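Local coordinates for protein phosphatidylinositol-specific phospholipase C1 (Streptomyces antibioticus, PDB 3H4X) that belongs to the phosphatidylinositol-specific phospholipase C family and folds as a (beta/alpha)8 TIM barrel, at residues 140-145 against 214-219. Numbering follows the deposited sequence.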
loop_
_atom_site.group_PDB
_atom_site.type_symbol
_atom_site.label_atom_id
_atom_site.label_comp_id
_atom_site.label_asym_id
_atom_site.label_seq_id
_atom_site.Cartn_x
_atom_site.Cartn_y
_atom_site.Cartn_z
ATOM N N ARG A 140 -17.735 -2.975 -8.995
ATOM C CA ARG A 140 -16.352 -2.748 -8.585
ATOM C C ARG A 140 -16.293 -2.138 -7.192
ATOM O O ARG A 140 -15.730 -1.063 -6.981
ATOM C CB ARG A 140 -15.613 -1.883 -9.606
ATOM C CG ARG A 140 -15.395 -2.591 -10.933
ATOM C CD ARG A 140 -14.455 -1.829 -11.839
ATOM N NE ARG A 140 -15.053 -0.625 -12.419
ATOM C CZ ARG A 140 -15.802 -0.615 -13.517
ATOM N NH1 ARG A 140 -16.286 0.530 -13.990
ATOM N NH2 ARG A 140 -16.078 -1.754 -14.137
ATOM N N GLY A 141 -16.889 -2.844 -6.240
ATOM C CA GLY A 141 -16.825 -2.458 -4.840
ATOM C C GLY A 141 -15.820 -3.309 -4.082
ATOM O O GLY A 141 -15.100 -4.113 -4.672
ATOM N N PRO A 142 -15.764 -3.137 -2.757
ATOM C CA PRO A 142 -14.822 -3.884 -1.923
ATOM C C PRO A 142 -14.874 -5.401 -2.133
ATOM O O PRO A 142 -13.827 -6.047 -2.197
ATOM C CB PRO A 142 -15.260 -3.509 -0.505
ATOM C CG PRO A 142 -15.799 -2.115 -0.660
ATOM C CD PRO A 142 -16.500 -2.115 -1.991
ATOM N N ALA A 143 -16.071 -5.967 -2.251
ATOM C CA ALA A 143 -16.208 -7.412 -2.402
ATOM C C ALA A 143 -15.618 -7.905 -3.723
ATOM O O ALA A 143 -14.979 -8.957 -3.776
ATOM C CB ALA A 143 -17.669 -7.828 -2.275
ATOM N N GLU A 144 -15.846 -7.155 -4.796
ATOM C CA GLU A 144 -15.321 -7.540 -6.100
ATOM C C GLU A 144 -13.806 -7.341 -6.173
ATOM O O GLU A 144 -13.101 -8.108 -6.823
ATOM C CB GLU A 144 -16.040 -6.780 -7.218
ATOM C CG GLU A 144 -17.520 -7.146 -7.373
ATOM C CD GLU A 144 -18.439 -6.368 -6.444
ATOM O OE1 GLU A 144 -17.985 -5.406 -5.794
ATOM O OE2 GLU A 144 -19.637 -6.717 -6.371
ATOM N N PHE A 145 -13.319 -6.312 -5.491
ATOM C CA PHE A 145 -11.892 -6.062 -5.348
ATOM C C PHE A 145 -11.220 -7.263 -4.672
ATOM O O PHE A 145 -10.249 -7.817 -5.192
ATOM C CB PHE A 145 -11.723 -4.779 -4.534
ATOM C CG PHE A 145 -10.303 -4.393 -4.251
ATOM C CD1 PHE A 145 -9.572 -3.639 -5.161
ATOM C CD2 PHE A 145 -9.712 -4.741 -3.051
ATOM C CE1 PHE A 145 -8.271 -3.261 -4.879
ATOM C CE2 PHE A 145 -8.415 -4.364 -2.766
ATOM C CZ PHE A 145 -7.694 -3.630 -3.681
ATOM N N ALA A 214 -13.283 -0.133 5.290
ATOM C CA ALA A 214 -13.294 -0.476 6.707
ATOM C C ALA A 214 -14.657 -1.030 7.121
ATOM O O ALA A 214 -14.738 -1.982 7.896
ATOM C CB ALA A 214 -12.919 0.719 7.562
ATOM N N GLY A 215 -15.724 -0.435 6.601
ATOM C CA GLY A 215 -17.071 -0.934 6.872
ATOM C C GLY A 215 -17.263 -2.346 6.349
ATOM O O GLY A 215 -17.920 -3.180 6.975
ATOM N N HIS A 216 -16.671 -2.612 5.192
ATOM C CA HIS A 216 -16.657 -3.936 4.593
ATOM C C HIS A 216 -15.967 -4.955 5.509
ATOM O O HIS A 216 -16.487 -6.050 5.722
ATOM C CB HIS A 216 -15.990 -3.816 3.221
ATOM C CG HIS A 216 -15.612 -5.115 2.588
ATOM N ND1 HIS A 216 -16.536 -6.026 2.125
ATOM C CD2 HIS A 216 -14.395 -5.618 2.272
ATOM C CE1 HIS A 216 -15.904 -7.051 1.580
ATOM N NE2 HIS A 216 -14.604 -6.826 1.656
ATOM N N LEU A 217 -14.815 -4.596 6.072
ATOM C CA LEU A 217 -14.139 -5.495 7.007
ATOM C C LEU A 217 -14.994 -5.747 8.245
ATOM O O LEU A 217 -15.110 -6.877 8.716
ATOM C CB LEU A 217 -12.773 -4.942 7.411
ATOM C CG LEU A 217 -11.730 -4.822 6.299
ATOM C CD1 LEU A 217 -10.403 -4.402 6.893
ATOM C CD2 LEU A 217 -11.583 -6.125 5.519
ATOM N N LYS A 218 -15.579 -4.685 8.781
ATOM C CA LYS A 218 -16.455 -4.805 9.938
ATOM C C LYS A 218 -17.593 -5.783 9.648
ATOM O O LYS A 218 -17.911 -6.653 10.465
ATOM C CB LYS A 218 -17.008 -3.430 10.317
ATOM C CG LYS A 218 -17.994 -3.448 11.475
ATOM C CD LYS A 218 -18.436 -2.039 11.851
ATOM C CE LYS A 218 -19.217 -1.364 10.733
ATOM N NZ LYS A 218 -20.596 -1.912 10.589
ATOM N N ASP A 219 -18.198 -5.644 8.475
ATOM C CA ASP A 219 -19.314 -6.500 8.094
ATOM C C ASP A 219 -18.875 -7.947 7.877
ATOM O O ASP A 219 -19.553 -8.876 8.315
ATOM C CB ASP A 219 -20.021 -5.938 6.860
ATOM C CG ASP A 219 -20.718 -4.613 7.142
ATOM O OD1 ASP A 219 -20.970 -4.307 8.325
ATOM O OD2 ASP A 219 -21.007 -3.876 6.178
#
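Pro142 and His216 make most of this contact through a CH-pi interaction. Pro142 CB lies 3.7 Å from the centroid of the His216 ring, 19° off the ring normal, so the pyrrolidine meets the imidazole over its face rather than at an edge. The touch is displaced from the ring centre toward the CG-CD2 side: Pro142 CB is 3.5 Å from His216 CG and 3.6 Å from His216 CD2. The histidine reaches across because its CG stands anti to the backbone N (chi1 167°), which carries the ring out from its helix toward the proline.

Looser van der Waals contact with Ala143 extends the patch along the same ring face. Its backbone N comes 4.0 Å from His216 CE1, and its methyl CB is 4.3 Å from that same CE1. The two segments bury only 124 Å² between them.

Polar interactions run beside this packing. His216 NE2 hydrogen-bonds to OD2 of Asp146, one turn further along the proline's helix, so the imidazole is tied by its NE2 to the helix on which its face rests. At the start of that helix Gly141 is the N-cap residue, and its O accepts from Phe145 N at 2.9 Å.

An acetyl group, probably from the crystallisation liquor, sits in a pocket formed by Pro142, Glu212 and His216.

The contact joins the first turn of helix 142-153, which follows strand 124-130, to the middle of helix 209-222, which lies between strands 189-195 and 232-236. Those three strands are consecutive parallel neighbours in the closed TIM barrel of this family, and the two helices pack outside it. Tyr213, whose ring meets that of His216, and Glu212 both touch Pro142 from helix 209-222, widening the junction between the two helices.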